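Local coordinates for protein nucleoside diphosphate kinase (Aquifex aeolicus, PDB 3ZTP) that probably transfers the gamma phosphate of ATP to nucleoside diphosphates through a phosphorylated enzyme intermediate, making nucleoside triphosphates other than ATP, at residues T6-K11 with N117-S122; K38-T43 with V72-L77; D25-E30 with K84-I89. All coordinates share one frame; numbering follows the deposited sequence. Where two conformers were deposited one is given.

Interaction 1 (T6-K11 with N117-S122); sequences TLIIVK and NAIHAS. With SO4 (sulfate ion), chain D.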
loop_
_atom_site.group_PDB
_atom_site.type_symbol
_atom_site.label_atom_id
_atom_site.label_comp_id
_atom_site.label_asym_id
_atom_site.label_seq_id
_atom_site.Cartn_x
_atom_site.Cartn_y
_atom_site.Cartn_z
ATOM N N THR A 6 11.195 -16.661 -0.010
ATOM C CA THR A 6 11.501 -16.431 -1.408
ATOM C C THR A 6 10.339 -15.688 -2.030
ATOM O O THR A 6 9.225 -15.712 -1.501
ATOM C CB THR A 6 11.813 -17.754 -2.143
ATOM O OG1 THR A 6 12.305 -17.406 -3.427
ATOM C CG2 THR A 6 10.582 -18.651 -2.311
ATOM N N LEU A 7 10.586 -15.002 -3.136
ATOM C CA LEU A 7 9.532 -14.269 -3.836
ATOM C C LEU A 7 9.136 -15.032 -5.083
ATOM O O LEU A 7 10.013 -15.420 -5.864
ATOM C CB LEU A 7 10.029 -12.885 -4.236
ATOM C CG LEU A 7 8.917 -12.025 -4.860
ATOM C CD1 LEU A 7 8.034 -11.388 -3.809
ATOM C CD2 LEU A 7 9.448 -10.988 -5.834
ATOM N N ILE A 8 7.831 -15.201 -5.301
ATOM C CA ILE A 8 7.336 -15.610 -6.611
ATOM C C ILE A 8 6.534 -14.486 -7.236
ATOM O O ILE A 8 5.895 -13.680 -6.544
ATOM C CB ILE A 8 6.501 -16.910 -6.592
ATOM C CG1 ILE A 8 5.276 -16.790 -5.669
ATOM C CG2 ILE A 8 7.377 -18.082 -6.205
ATOM C CD1 ILE A 8 4.218 -17.870 -5.886
ATOM N N ILE A 9 6.578 -14.423 -8.567
ATOM C CA ILE A 9 5.666 -13.545 -9.323
ATOM C C ILE A 9 4.994 -14.389 -10.389
ATOM O O ILE A 9 5.679 -15.006 -11.209
ATOM C CB ILE A 9 6.367 -12.356 -9.993
ATOM C CG1 ILE A 9 7.171 -11.583 -8.954
ATOM C CG2 ILE A 9 5.319 -11.477 -10.637
ATOM C CD1 ILE A 9 8.004 -10.442 -9.567
ATOM N N VAL A 10 3.663 -14.391 -10.382
ATOM C CA VAL A 10 2.880 -15.038 -11.439
ATOM C C VAL A 10 2.798 -14.048 -12.580
ATOM O O VAL A 10 2.303 -12.921 -12.400
ATOM C CB VAL A 10 1.504 -15.459 -10.927
ATOM C CG1 VAL A 10 0.656 -16.076 -12.039
ATOM C CG2 VAL A 10 1.664 -16.423 -9.753
ATOM N N LYS A 11 3.338 -14.434 -13.726
ATOM C CA LYS A 11 3.563 -13.530 -14.842
ATOM C C LYS A 11 2.294 -13.369 -15.676
ATOM O O LYS A 11 1.321 -14.119 -15.532
ATOM C CB LYS A 11 4.723 -14.039 -15.700
ATOM C CG LYS A 11 6.024 -14.200 -14.964
ATOM C CD LYS A 11 7.165 -14.627 -15.886
ATOM C CE LYS A 11 8.523 -14.590 -15.226
ATOM N NZ LYS A 11 9.597 -15.105 -16.088
ATOM N N ASN A 117 7.003 -18.006 -19.378
ATOM C CA ASN A 117 7.190 -19.224 -18.600
ATOM C C ASN A 117 6.500 -19.176 -17.246
ATOM O O ASN A 117 6.989 -19.755 -16.271
ATOM C CB ASN A 117 8.671 -19.577 -18.441
ATOM C CG ASN A 117 9.439 -18.559 -17.654
ATOM O OD1 ASN A 117 8.920 -17.528 -17.261
ATOM N ND2 ASN A 117 10.715 -18.848 -17.442
ATOM N N ALA A 118 5.376 -18.476 -17.201
ATOM C CA ALA A 118 4.385 -18.523 -16.113
ATOM C C ALA A 118 4.756 -17.842 -14.820
ATOM O O ALA A 118 3.885 -17.265 -14.177
ATOM C CB ALA A 118 3.932 -19.970 -15.826
ATOM N N ILE A 119 6.000 -17.965 -14.384
ATOM C CA ILE A 119 6.342 -17.628 -13.012
ATOM C C ILE A 119 7.818 -17.288 -12.897
ATOM O O ILE A 119 8.664 -17.842 -13.593
ATOM C CB ILE A 119 5.950 -18.797 -12.049
ATOM C CG1 ILE A 119 6.086 -18.422 -10.573
ATOM C CG2 ILE A 119 6.735 -20.088 -12.388
ATOM C CD1 ILE A 119 5.358 -19.395 -9.656
ATOM N N HIS A 120 8.090 -16.332 -12.015
ATOM C CA HIS A 120 9.410 -15.951 -11.550
ATOM C C HIS A 120 9.582 -16.464 -10.119
ATOM O O HIS A 120 8.646 -16.354 -9.320
ATOM C CB HIS A 120 9.518 -14.421 -11.485
ATOM C CG HIS A 120 10.726 -13.947 -10.747
ATOM N ND1 HIS A 120 11.935 -13.755 -11.369
ATOM C CD2 HIS A 120 10.922 -13.674 -9.440
ATOM C CE1 HIS A 120 12.826 -13.365 -10.474
ATOM N NE2 HIS A 120 12.236 -13.308 -9.300
ATOM N N ALA A 121 10.764 -16.955 -9.770
ATOM C CA ALA A 121 11.123 -17.159 -8.366
ATOM C C ALA A 121 12.531 -16.677 -8.115
ATOM O O ALA A 121 13.398 -16.780 -8.988
ATOM C CB ALA A 121 11.003 -18.624 -7.962
ATOM N N SER A 122 12.768 -16.165 -6.920
ATOM C CA SER A 122 14.116 -15.734 -6.541
ATOM C C SER A 122 15.129 -16.874 -6.686
ATOM O O SER A 122 14.835 -18.031 -6.417
ATOM C CB SER A 122 14.121 -15.270 -5.083
ATOM O OG SER A 122 13.114 -14.316 -4.832
HETATM S S SO4 D . 12.307 -14.377 -14.491
HETATM O O1 SO4 D . 11.848 -15.755 -14.358
HETATM O O2 SO4 D . 13.436 -14.159 -13.588
HETATM O O3 SO4 D . 12.804 -14.088 -15.834
HETATM O O4 SO4 D . 11.227 -13.466 -14.226
HETATM O O HOH W 1 12.909 -19.558 -5.092
HETATM O O HOH W 2 12.430 -16.575 -16.315
#
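I9 and H120 face each other as a hydrogen-bonded pair in the antiparallel join of strands 3-10 and 119-121, part of the four-stranded ferredoxin-like core of the kinase. The H120 N-H reaches I9 O at 2.9 Å, and the I9 N-H returns to H120 O. Where the pairing ends, K11 runs along the other chain towards the probable phosphate site. Its CB lies 3.7 Å from A118 O, and CG passes near I119 N. CD comes alongside N117 OD1, while CE approaches sulfate O4 at 3.1 Å. The chain is extended beyond CG (chi2 -176°), which carries NZ far enough to meet N117 OD1 on a lone pair at 2.8 Å. NZ also makes weak hydrogen bonds to sulfate O1 and O4. With a leucine in place of K11, N117 OD1 would probably lose this donor and the anion its neighbouring ammonium group. The sulfate, probably from the crystallisation liquor, lies beside H120, predicted to be the phosphorylated histidine. H120 NE2 is hydrogen-bonded to E131, and H120 ND1 donates to sulfate O2 at 2.7 Å.

Interaction 2 (K38-T43 with V72-L77); sequences KMFRFT and VVAAVL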
loop_
_atom_site.group_PDB
_atom_site.type_symbol
_atom_site.label_atom_id
_atom_site.label_comp_id
_atom_site.label_asym_id
_atom_site.label_seq_id
_atom_site.Cartn_x
_atom_site.Cartn_y
_atom_site.Cartn_z
ATOM N N LYS A 38 0.018 -9.852 -3.248
ATOM C CA LYS A 38 -0.788 -8.813 -3.857
ATOM C C LYS A 38 -0.660 -8.808 -5.354
ATOM O O LYS A 38 0.292 -9.313 -5.927
ATOM C CB LYS A 38 -0.424 -7.434 -3.315
ATOM C CG LYS A 38 0.869 -6.876 -3.890
ATOM C CD LYS A 38 1.326 -5.626 -3.126
ATOM C CE LYS A 38 2.750 -5.248 -3.468
ATOM N NZ LYS A 38 3.139 -4.058 -2.650
ATOM N N MET A 39 -1.686 -8.230 -5.958
ATOM C CA MET A 39 -1.763 -7.940 -7.389
ATOM C C MET A 39 -1.359 -6.495 -7.611
ATOM O O MET A 39 -1.827 -5.610 -6.905
ATOM C CB MET A 39 -3.188 -8.171 -7.883
ATOM C CG MET A 39 -3.361 -7.827 -9.332
ATOM S SD MET A 39 -5.011 -8.259 -9.927
ATOM C CE MET A 39 -4.923 -9.992 -9.857
ATOM N N PHE A 40 -0.491 -6.250 -8.583
ATOM C CA PHE A 40 -0.036 -4.918 -8.903
ATOM C C PHE A 40 0.362 -4.908 -10.369
ATOM O O PHE A 40 0.325 -5.949 -11.040
ATOM C CB PHE A 40 1.136 -4.496 -7.987
ATOM C CG PHE A 40 2.371 -5.287 -8.210
ATOM C CD1 PHE A 40 2.507 -6.544 -7.652
ATOM C CD2 PHE A 40 3.395 -4.803 -9.039
ATOM C CE1 PHE A 40 3.638 -7.321 -7.901
ATOM C CE2 PHE A 40 4.548 -5.573 -9.255
ATOM C CZ PHE A 40 4.644 -6.832 -8.696
ATOM N N ARG A 41 0.731 -3.739 -10.872
ATOM C CA ARG A 41 1.197 -3.611 -12.247
ATOM C C ARG A 41 2.537 -2.894 -12.246
ATOM O O ARG A 41 2.640 -1.743 -11.795
ATOM C CB ARG A 41 0.183 -2.841 -13.064
ATOM C CG ARG A 41 0.696 -2.494 -14.450
ATOM C CD ARG A 41 -0.158 -3.091 -15.484
ATOM N NE ARG A 41 0.324 -2.815 -16.834
ATOM C CZ ARG A 41 -0.481 -2.729 -17.872
ATOM N NH1 ARG A 41 -1.789 -2.904 -17.712
ATOM N NH2 ARG A 41 0.026 -2.499 -19.069
ATOM N N PHE A 42 3.581 -3.561 -12.705
ATOM C CA PHE A 42 4.861 -2.896 -12.926
ATOM C C PHE A 42 4.699 -1.838 -14.018
ATOM O O PHE A 42 4.179 -2.142 -15.107
ATOM C CB PHE A 42 5.897 -3.882 -13.490
ATOM C CG PHE A 42 6.585 -4.767 -12.495
ATOM C CD1 PHE A 42 7.424 -4.253 -11.521
ATOM C CD2 PHE A 42 6.465 -6.139 -12.599
ATOM C CE1 PHE A 42 8.108 -5.074 -10.656
ATOM C CE2 PHE A 42 7.151 -6.969 -11.723
ATOM C CZ PHE A 42 7.972 -6.438 -10.748
ATOM N N THR A 43 5.184 -0.628 -13.747
ATOM C CA THR A 43 5.524 0.270 -14.855
ATOM C C THR A 43 6.755 -0.295 -15.568
ATOM O O THR A 43 7.488 -1.092 -15.004
ATOM C CB THR A 43 5.885 1.669 -14.356
ATOM O OG1 THR A 43 7.051 1.564 -13.536
ATOM C CG2 THR A 43 4.749 2.257 -13.544
ATOM N N VAL A 72 0.342 -8.459 -12.497
ATOM C CA VAL A 72 0.968 -9.665 -11.993
ATOM C C VAL A 72 0.590 -9.836 -10.549
ATOM O O VAL A 72 0.040 -8.921 -9.922
ATOM C CB VAL A 72 2.511 -9.623 -12.133
ATOM C CG1 VAL A 72 2.928 -9.586 -13.607
ATOM C CG2 VAL A 72 3.129 -8.416 -11.442
ATOM N N VAL A 73 0.869 -11.008 -10.005
ATOM C CA VAL A 73 0.664 -11.260 -8.582
ATOM C C VAL A 73 1.948 -11.771 -7.994
ATOM O O VAL A 73 2.532 -12.748 -8.467
ATOM C CB VAL A 73 -0.456 -12.281 -8.340
ATOM C CG1 VAL A 73 -0.476 -12.726 -6.881
ATOM C CG2 VAL A 73 -1.808 -11.672 -8.747
ATOM N N ALA A 74 2.403 -11.133 -6.931
ATOM C CA ALA A 74 3.573 -11.592 -6.194
ATOM C C ALA A 74 3.179 -12.154 -4.839
ATOM O O ALA A 74 2.173 -11.738 -4.245
ATOM C CB ALA A 74 4.569 -10.434 -5.997
ATOM N N ALA A 75 3.982 -13.113 -4.354
ATOM C CA ALA A 75 3.808 -13.694 -3.030
ATOM C C ALA A 75 5.148 -13.949 -2.401
ATOM O O ALA A 75 6.117 -14.284 -3.102
ATOM C CB ALA A 75 3.042 -15.005 -3.114
ATOM N N VAL A 76 5.218 -13.768 -1.092
ATOM C CA VAL A 76 6.368 -14.210 -0.343
ATOM C C VAL A 76 6.008 -15.574 0.235
ATOM O O VAL A 76 4.985 -15.718 0.904
ATOM C CB VAL A 76 6.711 -13.237 0.804
ATOM C CG1 VAL A 76 7.851 -13.796 1.654
ATOM C CG2 VAL A 76 7.066 -11.868 0.244
ATOM N N LEU A 77 6.853 -16.559 -0.042
ATOM C CA LEU A 77 6.684 -17.918 0.444
ATOM C C LEU A 77 7.745 -18.211 1.472
ATOM O O LEU A 77 8.929 -17.956 1.247
ATOM C CB LEU A 77 6.810 -18.916 -0.715
ATOM C CG LEU A 77 5.838 -18.709 -1.865
ATOM C CD1 LEU A 77 6.088 -19.781 -2.886
ATOM C CD2 LEU A 77 4.402 -18.741 -1.385
#
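F40 and V72 pair at one end of an antiparallel ladder in the ferredoxin-like sheet of the kinase, where strand 33-40, outermost in this chain, lies against strand 72-78. F40 N and F40 O both bond to the backbone of V72, and K38 does the same with A74; the bond from V72 N to F40 O is 2.9 Å and nearly linear at the hydrogen, 169°. Between these two hydrogen-bonded pairs sits the non-hydrogen-bonded pair of M39 and V73.

On the face with F40, V72 and A74, the phenyl ring does most of the packing. V72 CG2 sits over one face of it in a CH-pi contact, 3.8 Å from the centroid and shifted toward CZ. A74 CB comes instead at the ring edge, 3.8 Å from F40 CE1. The crowded first torsion of F40 (chi1 67°) swings its ring across the neighbouring strand to reach both. F40 CE2 in turn stands over the centre of the F42 ring, 3.6 Å above its plane, and I135 of helix 125-135 touches F40, F42 and A74. M39 makes backbone hydrogen bonds to a second subunit, so the pairing continues beyond this chain. On the face opposite F40, the M39 side chain bends at its end (chi3 -68°), bringing CE to 3.7 Å from V73 CG2.

Interaction 3 (D25-E30 with K84-I89); sequences DRFIQE and KRVREI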
loop_
_atom_site.group_PDB
_atom_site.type_symbol
_atom_site.label_atom_id
_atom_site.label_comp_id
_atom_site.label_asym_id
_atom_site.label_seq_id
_atom_site.Cartn_x
_atom_site.Cartn_y
_atom_site.Cartn_z
ATOM N N ASP A 25 -2.378 -22.634 -4.975
ATOM C CA ASP A 25 -2.761 -23.885 -4.338
ATOM C C ASP A 25 -1.559 -24.823 -4.259
ATOM O O ASP A 25 -1.301 -25.459 -3.233
ATOM C CB ASP A 25 -3.914 -24.558 -5.101
ATOM C CG ASP A 25 -4.398 -25.809 -4.424
ATOM O OD1 ASP A 25 -4.626 -25.809 -3.219
ATOM O OD2 ASP A 25 -4.524 -26.840 -5.119
ATOM N N ARG A 26 -0.810 -24.932 -5.354
ATOM C CA ARG A 26 0.317 -25.827 -5.357
ATOM C C ARG A 26 1.321 -25.479 -4.251
ATOM O O ARG A 26 1.803 -26.340 -3.521
ATOM C CB ARG A 26 1.021 -25.796 -6.709
ATOM C CG ARG A 26 2.312 -26.616 -6.765
ATOM C CD ARG A 26 2.065 -28.130 -6.469
ATOM N NE ARG A 26 3.253 -28.885 -6.846
ATOM C CZ ARG A 26 3.585 -29.145 -8.104
ATOM N NH1 ARG A 26 2.751 -28.842 -9.086
ATOM N NH2 ARG A 26 4.712 -29.756 -8.359
ATOM N N PHE A 27 1.661 -24.199 -4.123
ATOM C CA PHE A 27 2.643 -23.834 -3.107
ATOM C C PHE A 27 2.122 -24.045 -1.694
ATOM O O PHE A 27 2.859 -24.418 -0.819
ATOM C CB PHE A 27 3.152 -22.402 -3.321
ATOM C CG PHE A 27 4.037 -22.287 -4.532
ATOM C CD1 PHE A 27 5.265 -22.896 -4.536
ATOM C CD2 PHE A 27 3.612 -21.636 -5.660
ATOM C CE1 PHE A 27 6.088 -22.841 -5.652
ATOM C CE2 PHE A 27 4.425 -21.562 -6.758
ATOM C CZ PHE A 27 5.661 -22.162 -6.755
ATOM N N ILE A 28 0.831 -23.807 -1.488
ATOM C CA ILE A 28 0.205 -24.102 -0.195
ATOM C C ILE A 28 0.315 -25.603 0.103
ATOM O O ILE A 28 0.723 -26.007 1.210
ATOM C CB ILE A 28 -1.258 -23.623 -0.185
ATOM C CG1 ILE A 28 -1.296 -22.088 -0.230
ATOM C CG2 ILE A 28 -1.978 -24.153 1.051
ATOM C CD1 ILE A 28 -2.657 -21.543 -0.653
ATOM N N GLN A 29 -0.027 -26.438 -0.882
ATOM C CA GLN A 29 0.003 -27.880 -0.656
ATOM C C GLN A 29 1.404 -28.442 -0.494
ATOM O O GLN A 29 1.607 -29.477 0.157
ATOM C CB GLN A 29 -0.739 -28.619 -1.759
ATOM C CG GLN A 29 -2.226 -28.218 -1.889
ATOM C CD GLN A 29 -2.919 -28.027 -0.557
ATOM O OE1 GLN A 29 -2.732 -28.768 0.401
ATOM N NE2 GLN A 29 -3.731 -26.985 -0.494
ATOM N N GLU A 30 2.397 -27.752 -1.050
ATOM C CA GLU A 30 3.791 -28.134 -0.852
ATOM C C GLU A 30 4.325 -27.691 0.516
ATOM O O GLU A 30 5.471 -27.992 0.863
ATOM C CB GLU A 30 4.644 -27.545 -1.972
ATOM C CG GLU A 30 4.333 -28.157 -3.349
ATOM C CD GLU A 30 5.055 -29.449 -3.631
ATOM O OE1 GLU A 30 5.787 -29.960 -2.756
ATOM O OE2 GLU A 30 4.890 -29.974 -4.758
ATOM N N LYS A 84 15.412 -23.158 -2.788
ATOM C CA LYS A 84 15.672 -24.298 -3.657
ATOM C C LYS A 84 14.390 -25.094 -3.952
ATOM O O LYS A 84 14.171 -25.540 -5.069
ATOM C CB LYS A 84 16.729 -25.212 -3.039
ATOM C CG LYS A 84 16.953 -26.524 -3.766
ATOM C CD LYS A 84 17.968 -27.376 -3.006
ATOM C CE LYS A 84 18.250 -28.697 -3.702
ATOM N NZ LYS A 84 19.248 -29.504 -2.949
ATOM N N ARG A 85 13.552 -25.289 -2.948
ATOM C CA ARG A 85 12.372 -26.118 -3.148
ATOM C C ARG A 85 11.406 -25.452 -4.120
ATOM O O ARG A 85 10.817 -26.113 -4.975
ATOM C CB ARG A 85 11.680 -26.435 -1.828
ATOM C CG ARG A 85 12.386 -27.479 -0.981
ATOM C CD ARG A 85 11.781 -27.601 0.427
ATOM N NE ARG A 85 10.383 -28.016 0.385
ATOM C CZ ARG A 85 9.456 -27.667 1.280
ATOM N NH1 ARG A 85 9.748 -26.886 2.311
ATOM N NH2 ARG A 85 8.215 -28.096 1.140
ATOM N N VAL A 86 11.227 -24.143 -4.009
ATOM C CA VAL A 86 10.363 -23.427 -4.931
ATOM C C VAL A 86 10.922 -23.514 -6.358
ATOM O O VAL A 86 10.150 -23.723 -7.318
ATOM C CB VAL A 86 10.113 -21.976 -4.447
ATOM C CG1 VAL A 86 9.494 -21.090 -5.530
ATOM C CG2 VAL A 86 9.212 -22.014 -3.215
ATOM N N ARG A 87 12.238 -23.443 -6.528
ATOM C CA ARG A 87 12.789 -23.582 -7.876
ATOM C C ARG A 87 12.608 -24.994 -8.452
ATOM O O ARG A 87 12.464 -25.159 -9.673
ATOM C CB ARG A 87 14.240 -23.119 -7.911
ATOM C CG ARG A 87 14.363 -21.602 -7.744
ATOM C CD ARG A 87 15.813 -21.153 -7.608
ATOM N NE ARG A 87 16.582 -21.452 -8.810
ATOM C CZ ARG A 87 17.192 -22.612 -9.048
ATOM N NH1 ARG A 87 17.129 -23.602 -8.167
ATOM N NH2 ARG A 87 17.869 -22.784 -10.176
ATOM N N GLU A 88 12.563 -26.003 -7.588
ATOM C CA GLU A 88 12.288 -27.383 -8.022
ATOM C C GLU A 88 10.822 -27.552 -8.430
ATOM O O GLU A 88 10.480 -28.286 -9.355
ATOM C CB GLU A 88 12.613 -28.350 -6.881
ATOM C CG GLU A 88 14.101 -28.557 -6.651
ATOM C CD GLU A 88 14.411 -29.389 -5.418
ATOM O OE1 GLU A 88 13.483 -29.707 -4.642
ATOM O OE2 GLU A 88 15.598 -29.714 -5.227
ATOM N N ILE A 89 9.938 -26.884 -7.709
ATOM C CA ILE A 89 8.525 -26.935 -8.017
ATOM C C ILE A 89 8.203 -26.211 -9.323
ATOM O O ILE A 89 7.327 -26.654 -10.075
ATOM C CB ILE A 89 7.723 -26.350 -6.847
ATOM C CG1 ILE A 89 7.792 -27.279 -5.633
ATOM C CG2 ILE A 89 6.250 -26.089 -7.225
ATOM C CD1 ILE A 89 7.498 -26.587 -4.307
HETATM O O HOH W 3 7.694 -29.451 -1.111
#
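I89 of helix 82-90 packs into the middle of the contact, and its two branches are used separately. CG2 touches the F27 ring at CE1, 3.6 Å away, as the two side chains slide past each other in opposite directions. The same methyl also lies over one face of the R26 guanidinium, 3.9 Å above its plane and toward the rim. The other branch, with CG1 anti to the carbonyl carbon (chi1 -70°), sends CD1 against the aliphatic part of E30, 3.7 Å from CG. One turn back, V86 crosses F27 at about a right angle and brings its CG1 to 3.8 Å from F27 CE1.

The polar groups around this apolar centre are fixed in a second layer. R26 NE donates to the anti lone pair of E30 OE2 at 2.9 Å, almost straight (176°), in a salt bridge that lies close to the guanidinium plane. This probably helps to keep the flat group turned toward I89, and R26 NH1 has a further partner in N104 O. The other carboxylate oxygen, E30 OE1, takes a hydrogen bond from a water at 2.6 Å, and that water accepts one from R85 NH2 at 2.7 Å. The two opposite charges are thus linked through water, while R85 NH1 is held by E80 O.

The helix segments cross at 133°, their axes 11.5 Å apart, so side chains rather than backbones fill the gap. F27 and V86 rest on I8 and L77 of the sheet beneath. F32 covers R85, V86 and I89 from the loop after helix 20-29, and I106 of helix 106-110 packs on R26, F27 and I89.

Interaction 1 has the widest span along the chain, joining strands 3-10 and 119-121; interaction 3 falls within that span, and interaction 2 within interaction 3. Interactions 1 and 2 have centres about 9 Å apart and share one sheet, stitched together where V10 N meets V73 O at 2.8 Å. Interaction 3 is about 11 Å from the centre of interaction 1 and about 17 Å from that of interaction 2. It joins two helices that pack on the sheet face carrying I8 and L77, whereas H120 and F40 project from the other. The probable catalytic histidine sits on the edge strand 119-121 in interaction 1, while interactions 2 and 3 both also reach a second subunit of the tetramer.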